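Long-range contacts in putative adenylate cyclase (Vibrio parahaemolyticus, PDB 2ACA), which probably acts on triphosphate substrates, perhaps turning ATP into cyclic AMP, inside the beta-barrel tunnel of the CYTH fold: residues Gly121-Thr126 against Phe139-Asp144; Gln8-Val13 against Ala82-Ala87. All blocks are in the same frame, centred on the assembly; numbering follows the deposited sequence.

Interaction 1: residues Gly121-Thr126 against Phe139-Asp144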
ATOM      1  N   GLY A 121      26.555   5.566   6.717  1.00 61.22           N
ATOM      2  CA  GLY A 121      26.504   4.381   7.547  1.00 63.20           C
ATOM      3  C   GLY A 121      25.068   3.904   7.476  1.00 64.32           C
ATOM      4  O   GLY A 121      24.524   3.733   6.385  1.00 65.12           O
ATOM      5  N   GLU A 122      24.446   3.698   8.630  1.00 69.81           N
ATOM      6  CA  GLU A 122      23.059   3.256   8.672  1.00 69.94           C
ATOM      7  C   GLU A 122      22.177   4.442   9.049  1.00 68.75           C
ATOM      8  O   GLU A 122      20.954   4.321   9.149  1.00 68.65           O
ATOM      9  CB  GLU A 122      22.885   2.137   9.702  1.00 98.00           C
ATOM     10  CG  GLU A 122      23.152   2.556  11.140  1.00100.65           C
ATOM     11  CD  GLU A 122      23.007   1.406  12.111  1.00102.92           C
ATOM     12  OE1 GLU A 122      21.932   0.767  12.120  1.00103.05           O
ATOM     13  OE2 GLU A 122      23.965   1.136  12.869  1.00103.47           O
ATOM     14  N   PHE A 123      22.809   5.592   9.257  1.00 48.62           N
ATOM     15  CA  PHE A 123      22.089   6.801   9.630  1.00 47.50           C
ATOM     16  C   PHE A 123      21.667   7.594   8.401  1.00 46.03           C
ATOM     17  O   PHE A 123      22.396   7.651   7.410  1.00 46.14           O
ATOM     18  CB  PHE A 123      22.964   7.662  10.538  1.00 68.62           C
ATOM     19  CG  PHE A 123      23.346   6.982  11.817  1.00 70.96           C
ATOM     20  CD1 PHE A 123      22.375   6.629  12.749  1.00 72.25           C
ATOM     21  CD2 PHE A 123      24.673   6.664  12.078  1.00 72.34           C
ATOM     22  CE1 PHE A 123      22.721   5.966  13.924  1.00 73.78           C
ATOM     23  CE2 PHE A 123      25.032   6.001  13.247  1.00 73.48           C
ATOM     24  CZ  PHE A 123      24.054   5.651  14.173  1.00 73.84           C
ATOM     25  N   HIS A 124      20.488   8.205   8.478  1.00 41.12           N
ATOM     26  CA  HIS A 124      19.952   8.990   7.373  1.00 38.30           C
ATOM     27  C   HIS A 124      20.052  10.484   7.645  1.00 34.01           C
ATOM     28  O   HIS A 124      19.847  10.929   8.770  1.00 33.92           O
ATOM     29  CB  HIS A 124      18.479   8.642   7.137  1.00 82.55           C
ATOM     30  CG  HIS A 124      18.226   7.188   6.895  1.00 86.65           C
ATOM     31  ND1 HIS A 124      18.768   6.504   5.829  1.00 88.05           N
ATOM     32  CD2 HIS A 124      17.476   6.288   7.576  1.00 87.64           C
ATOM     33  CE1 HIS A 124      18.367   5.246   5.863  1.00 87.98           C
ATOM     34  NE2 HIS A 124      17.583   5.088   6.915  1.00 88.06           N
ATOM     35  N   ILE A 125      20.372  11.256   6.615  1.00 24.09           N
ATOM     36  CA  ILE A 125      20.451  12.697   6.759  1.00 22.20           C
ATOM     37  C   ILE A 125      19.469  13.302   5.773  1.00 20.32           C
ATOM     38  O   ILE A 125      19.591  13.085   4.571  1.00 19.94           O
ATOM     39  CB  ILE A 125      21.849  13.246   6.428  1.00 31.60           C
ATOM     40  CG1 ILE A 125      22.893  12.672   7.391  1.00 32.79           C
ATOM     41  CG2 ILE A 125      21.820  14.767   6.497  1.00 29.26           C
ATOM     42  CD1 ILE A 125      24.286  13.254   7.193  1.00 32.86           C
ATOM     43  N   THR A 126      18.494  14.049   6.278  1.00 25.21           N
ATOM     44  CA  THR A 126      17.491  14.685   5.427  1.00 24.56           C
ATOM     45  C   THR A 126      17.635  16.207   5.424  1.00 24.00           C
ATOM     46  O   THR A 126      17.713  16.841   6.475  1.00 23.04           O
ATOM     47  CB  THR A 126      16.052  14.313   5.894  1.00 25.20           C
ATOM     48  OG1 THR A 126      15.870  12.898   5.783  1.00 29.60           O
ATOM     49  CG2 THR A 126      14.995  15.001   5.030  1.00 25.61           C
ATOM     50  N   PHE A 139      18.114  13.899  11.247  1.00 19.32           N
ATOM     51  CA  PHE A 139      19.096  12.841  11.396  1.00 20.95           C
ATOM     52  C   PHE A 139      18.332  11.710  12.045  1.00 22.00           C
ATOM     53  O   PHE A 139      17.640  11.923  13.039  1.00 22.08           O
ATOM     54  CB  PHE A 139      20.252  13.299  12.290  1.00 23.81           C
ATOM     55  CG  PHE A 139      21.044  14.432  11.710  1.00 22.88           C
ATOM     56  CD1 PHE A 139      20.546  15.726  11.734  1.00 23.24           C
ATOM     57  CD2 PHE A 139      22.266  14.199  11.090  1.00 23.78           C
ATOM     58  CE1 PHE A 139      21.254  16.779  11.145  1.00 24.03           C
ATOM     59  CE2 PHE A 139      22.980  15.246  10.499  1.00 23.78           C
ATOM     60  CZ  PHE A 139      22.469  16.537  10.528  1.00 21.90           C
ATOM     61  N   ALA A 140      18.433  10.508  11.492  1.00 21.93           N
ATOM     62  CA  ALA A 140      17.683   9.400  12.063  1.00 25.93           C
ATOM     63  C   ALA A 140      18.208   8.015  11.712  1.00 28.96           C
ATOM     64  O   ALA A 140      19.077   7.854  10.856  1.00 28.84           O
ATOM     65  CB  ALA A 140      16.213   9.510  11.639  1.00 20.22           C
ATOM     66  N   ILE A 141      17.647   7.022  12.390  1.00 35.54           N
ATOM     67  CA  ILE A 141      17.990   5.626  12.183  1.00 41.51           C
ATOM     68  C   ILE A 141      16.797   4.805  12.645  1.00 45.14           C
ATOM     69  O   ILE A 141      16.297   5.011  13.752  1.00 46.21           O
ATOM     70  CB  ILE A 141      19.228   5.217  13.014  1.00 73.66           C
ATOM     71  CG1 ILE A 141      19.380   3.695  13.017  1.00 74.48           C
ATOM     72  CG2 ILE A 141      19.096   5.727  14.438  1.00 74.02           C
ATOM     73  CD1 ILE A 141      19.614   3.098  11.647  1.00 76.59           C
HETATM   74  N   MSE A 142      16.316   3.909  11.789  1.00 61.61           N
HETATM   75  CA  MSE A 142      15.196   3.045  12.149  1.00 66.12           C
HETATM   76  C   MSE A 142      15.769   1.691  12.545  1.00 66.07           C
HETATM   77  O   MSE A 142      16.609   1.127  11.838  1.00 66.05           O
HETATM   78  CB  MSE A 142      14.230   2.876  10.976  1.00142.95           C
HETATM   79  CG  MSE A 142      13.479   4.138  10.607  1.00150.14           C
HETATM   80 SE   MSE A 142      12.287   3.822   9.133  1.00161.19          SE
HETATM   81  CE  MSE A 142      10.659   3.481  10.106  1.00157.41           C
ATOM     82  N   THR A 143      15.324   1.186  13.688  1.00 73.19           N
ATOM     83  CA  THR A 143      15.785  -0.095  14.194  1.00 73.41           C
ATOM     84  C   THR A 143      14.606  -0.894  14.737  1.00 73.59           C
ATOM     85  O   THR A 143      13.506  -0.365  14.896  1.00 73.02           O
ATOM     86  CB  THR A 143      16.805   0.093  15.326  1.00 58.96           C
ATOM     87  OG1 THR A 143      17.277  -1.189  15.760  1.00 58.89           O
ATOM     88  CG2 THR A 143      16.154   0.810  16.501  1.00 58.35           C
ATOM     89  N   ASP A 144      14.842  -2.171  15.018  1.00 74.94           N
ATOM     90  CA  ASP A 144      13.802  -3.037  15.559  1.00 75.68           C
ATOM     91  C   ASP A 144      14.042  -3.229  17.052  1.00 75.87           C
ATOM     92  O   ASP A 144      13.106  -3.418  17.832  1.00 75.68           O
ATOM     93  CB  ASP A 144      13.803  -4.378  14.830  1.00101.92           C
ATOM     94  CG  ASP A 144      13.457  -4.232  13.366  1.00103.24           C
ATOM     95  OD1 ASP A 144      14.247  -3.606  12.626  1.00104.18           O
ATOM     96  OD2 ASP A 144      12.387  -4.728  12.951  1.00102.73           O
TER

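Interaction 2: residues Gln8-Val13 against Ala82-Ala87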
ATOM      1  N   GLN A   8      16.001  -2.494  11.072  1.00 80.11           N
ATOM      2  CA  GLN A   8      15.467  -1.258  10.430  1.00 80.45           C
ATOM      3  C   GLN A   8      13.964  -1.369  10.182  1.00 80.07           C
ATOM      4  O   GLN A   8      13.532  -1.998   9.212  1.00 79.68           O
ATOM      5  CB  GLN A   8      16.206  -0.997   9.110  1.00 98.92           C
ATOM      6  CG  GLN A   8      17.548  -0.281   9.285  1.00 99.95           C
ATOM      7  CD  GLN A   8      18.468  -0.394   8.073  1.00100.46           C
ATOM      8  OE1 GLN A   8      18.079  -0.095   6.943  1.00100.97           O
ATOM      9  NE2 GLN A   8      19.704  -0.823   8.312  1.00100.32           N
ATOM     10  N   GLY A   9      13.174  -0.755  11.063  1.00 98.12           N
ATOM     11  CA  GLY A   9      11.730  -0.798  10.916  1.00 97.72           C
ATOM     12  C   GLY A   9      10.886   0.080  11.827  1.00 97.33           C
ATOM     13  O   GLY A   9      11.078   1.296  11.915  1.00 97.91           O
ATOM     14  N   GLN A  10       9.951  -0.569  12.515  1.00 69.00           N
ATOM     15  CA  GLN A  10       8.983   0.061  13.417  1.00 67.53           C
ATOM     16  C   GLN A  10       9.448   1.162  14.382  1.00 66.37           C
ATOM     17  O   GLN A  10       8.629   1.960  14.847  1.00 65.74           O
ATOM     18  CB  GLN A  10       8.254  -1.034  14.215  1.00 98.08           C
ATOM     19  CG  GLN A  10       7.077  -0.540  15.055  1.00 99.14           C
ATOM     20  CD  GLN A  10       6.328  -1.661  15.752  1.00100.04           C
ATOM     21  OE1 GLN A  10       5.304  -1.431  16.397  1.00 99.46           O
ATOM     22  NE2 GLN A  10       6.839  -2.880  15.629  1.00100.73           N
ATOM     23  N   PHE A  11      10.740   1.236  14.676  1.00 79.52           N
ATOM     24  CA  PHE A  11      11.207   2.251  15.619  1.00 78.21           C
ATOM     25  C   PHE A  11      12.238   3.182  15.011  1.00 77.10           C
ATOM     26  O   PHE A  11      13.345   2.771  14.670  1.00 77.40           O
ATOM     27  CB  PHE A  11      11.738   1.556  16.873  1.00 95.82           C
ATOM     28  CG  PHE A  11      10.771   0.547  17.435  1.00 96.57           C
ATOM     29  CD1 PHE A  11       9.471   0.934  17.753  1.00 97.02           C
ATOM     30  CD2 PHE A  11      11.120  -0.795  17.572  1.00 97.04           C
ATOM     31  CE1 PHE A  11       8.529  -0.000  18.192  1.00 97.28           C
ATOM     32  CE2 PHE A  11      10.183  -1.728  18.008  1.00 97.55           C
ATOM     33  CZ  PHE A  11       8.887  -1.329  18.317  1.00 97.51           C
ATOM     34  N   GLU A  12      11.855   4.449  14.902  1.00 80.93           N
ATOM     35  CA  GLU A  12      12.690   5.468  14.288  1.00 78.46           C
ATOM     36  C   GLU A  12      13.009   6.644  15.204  1.00 76.73           C
ATOM     37  O   GLU A  12      12.119   7.421  15.546  1.00 77.11           O
ATOM     38  CB  GLU A  12      11.968   5.981  13.036  1.00 88.09           C
ATOM     39  CG  GLU A  12      12.656   7.113  12.287  1.00 90.40           C
ATOM     40  CD  GLU A  12      11.763   7.738  11.224  1.00 91.44           C
ATOM     41  OE1 GLU A  12      12.275   8.495  10.370  1.00 92.29           O
ATOM     42  OE2 GLU A  12      10.540   7.482  11.238  1.00 92.68           O
ATOM     43  N   VAL A  13      14.268   6.767  15.616  1.00 36.03           N
ATOM     44  CA  VAL A  13      14.659   7.901  16.440  1.00 33.49           C
ATOM     45  C   VAL A  13      15.086   8.954  15.428  1.00 30.93           C
ATOM     46  O   VAL A  13      15.840   8.660  14.494  1.00 29.44           O
ATOM     47  CB  VAL A  13      15.841   7.573  17.386  1.00 51.59           C
ATOM     48  CG1 VAL A  13      15.402   6.581  18.443  1.00 51.85           C
ATOM     49  CG2 VAL A  13      17.001   7.007  16.602  1.00 52.25           C
ATOM     50  N   ALA A  82       5.961   7.624  20.790  1.00 46.44           N
ATOM     51  CA  ALA A  82       6.813   8.700  20.294  1.00 47.86           C
ATOM     52  C   ALA A  82       7.748   8.314  19.148  1.00 49.08           C
ATOM     53  O   ALA A  82       7.927   9.085  18.203  1.00 51.08           O
ATOM     54  CB  ALA A  82       7.628   9.277  21.446  1.00 39.74           C
ATOM     55  N   ASP A  83       8.335   7.124  19.233  1.00 39.65           N
ATOM     56  CA  ASP A  83       9.276   6.652  18.221  1.00 39.31           C
ATOM     57  C   ASP A  83       8.757   5.557  17.288  1.00 37.08           C
ATOM     58  O   ASP A  83       9.551   4.874  16.638  1.00 37.34           O
ATOM     59  CB  ASP A  83      10.536   6.135  18.911  1.00 96.11           C
ATOM     60  CG  ASP A  83      10.232   5.059  19.933  1.00100.09           C
ATOM     61  OD1 ASP A  83       9.623   5.387  20.974  1.00103.11           O
ATOM     62  OD2 ASP A  83      10.585   3.886  19.692  1.00102.61           O
ATOM     63  N   ARG A  84       7.443   5.380  17.211  1.00 26.17           N
ATOM     64  CA  ARG A  84       6.901   4.343  16.340  1.00 23.21           C
ATOM     65  C   ARG A  84       6.512   4.887  14.972  1.00 20.41           C
ATOM     66  O   ARG A  84       5.766   5.862  14.858  1.00 18.70           O
ATOM     67  CB  ARG A  84       5.683   3.669  16.993  1.00 41.00           C
ATOM     68  CG  ARG A  84       5.107   2.495  16.192  1.00 42.44           C
ATOM     69  CD  ARG A  84       3.846   1.931  16.846  1.00 43.58           C
ATOM     70  NE  ARG A  84       3.241   0.861  16.054  1.00 46.36           N
ATOM     71  CZ  ARG A  84       2.112   0.226  16.375  1.00 47.21           C
ATOM     72  NH1 ARG A  84       1.449   0.549  17.480  1.00 45.61           N
ATOM     73  NH2 ARG A  84       1.642  -0.734  15.586  1.00 45.97           N
ATOM     74  N   CYS A  85       7.030   4.250  13.932  1.00 21.88           N
ATOM     75  CA  CYS A  85       6.724   4.657  12.571  1.00 20.51           C
ATOM     76  C   CYS A  85       6.743   3.448  11.649  1.00 20.17           C
ATOM     77  O   CYS A  85       7.742   2.733  11.552  1.00 19.21           O
ATOM     78  CB  CYS A  85       7.733   5.696  12.082  1.00 25.41           C
ATOM     79  SG  CYS A  85       7.454   6.254  10.390  1.00 29.79           S
ATOM     80  N   GLU A  86       5.628   3.215  10.974  1.00 22.58           N
ATOM     81  CA  GLU A  86       5.547   2.096  10.057  1.00 22.68           C
ATOM     82  C   GLU A  86       5.219   2.592   8.658  1.00 20.81           C
ATOM     83  O   GLU A  86       4.538   3.602   8.483  1.00 20.78           O
ATOM     84  CB  GLU A  86       4.500   1.092  10.541  1.00 35.03           C
ATOM     85  CG  GLU A  86       4.784   0.582  11.944  1.00 37.65           C
ATOM     86  CD  GLU A  86       3.888  -0.571  12.346  1.00 40.37           C
ATOM     87  OE1 GLU A  86       3.992  -1.650  11.725  1.00 41.38           O
ATOM     88  OE2 GLU A  86       3.082  -0.397  13.282  1.00 43.10           O
ATOM     89  N   ALA A  87       5.723   1.883   7.664  1.00 18.22           N
ATOM     90  CA  ALA A  87       5.496   2.269   6.291  1.00 18.47           C
ATOM     91  C   ALA A  87       5.677   1.104   5.347  1.00 16.05           C
ATOM     92  O   ALA A  87       6.154   0.041   5.724  1.00 16.45           O
ATOM     93  CB  ALA A  87       6.469   3.360   5.908  1.00 13.45           C
TER

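Interaction 1: residues Gly121-Thr126 against Phe139-Asp144
The ring of F123 takes two groups of the 139-144 segment at its edge, in the ring plane: A140 O and I141 CG2. One face of that ring carries E122 CG, 4.2 Å above its centre. The H124 ring has E122 O over one face, and F119 meets it from strand 106-120. This is the open end of an antiparallel beta hairpin, strands 123-130 and 134-143, in the CYTH barrel. H124 and A140 form a hydrogen-bonded pair, with H124 N to A140 O at 2.8 Å and nearly straight (175°). The return bond, A140 N to H124 O, is longer at 3.1 Å. Both donors lie in the carbonyl planes of their acceptors. I125 and F139 follow as a non-hydrogen-bonded pair. Their side chains run side by side on the face opposite that of H124 and A140, with I125 CG1 4.0 Å from F139 CE2. F163 meets the F139 ring edge-to-face there. F123, F139 and I141 pack on helix 152-162, so this face is part of the hydrophobic core between barrel and helix. I141 has CG1 anti to its backbone N (chi1 168°), which carries CD1 over to E122. The F123 ring sits against the branch point of I141, with F123 CD1 3.5 Å from I141 CB. At this open end the fit is tight: I141 CD1 lies 3.1 Å from E122 O and 3.3 Å from E122 OE1.

Interaction 2: residues Gln8-Val13 against Ala82-Ala87
F11 and R84, the latter just ahead of strand 85-89, form a single backbone bridge where the outermost strands meet. In CYTH proteins such a junction closes the sheet into a tunnel. The backbone is the tight part. C85 N bonds to Q10 O at 2.9 Å (165°), from above the carbonyl plane. E12 N bonds to D83 O, also at 2.9 Å, tilted 18° from the carbonyl plane. CA-H groups of R84 and F11 add contacts to the same carbonyl oxygens. Buried C85 packs on strand 72-78. The partly exposed D83-F11 part is looser: D83 OD2 comes obliquely to the F11 ring, 3.7 Å from F11 CD1. Q10 CB covers one face of that ring. Further along the same side, extended R84 firmly grips buried E86 at OE2 with NE and NH2. Q10 runs alongside E86, their amide and carboxylate stacked, and puts OE1 over a face of the R84 guanidinium. S98 of the second subunit makes weak hydrogen bonds to R84 NH2 and E86 OE2, at the dimer contact. On the opposite side, E12 begins an ExExK sequence, a signature of the CYTH family. Its side chain lies about 4 Å from a phosphate ion, probably from the crystallisation liquor, though it may mark the pocket. The extended E12 chain, CG anti to the backbone N (chi1 177°), brings OE2 to 3.4 Å from C85 SG.

The chain enters at residues 8-13, the start of the first strand. Interaction 2 then closes a long loop of 68 residues, when 82-87 returns to that start after the strands of one half of the barrel. Interaction 1 opens later and closes a short hairpin loop of 12 residues. The two are in series and neither nest nor cross. They meet in space, because strand 134-143 lies between strands 123-130 and 11-19. T143 N lies 2.7 Å from F11 O, a probable hydrogen bond, and I141 N probably bonds to V13 O. The hairpin of strands 123-130 and 134-143, the first strand and strand 85-89 are thus joined at the barrel seam.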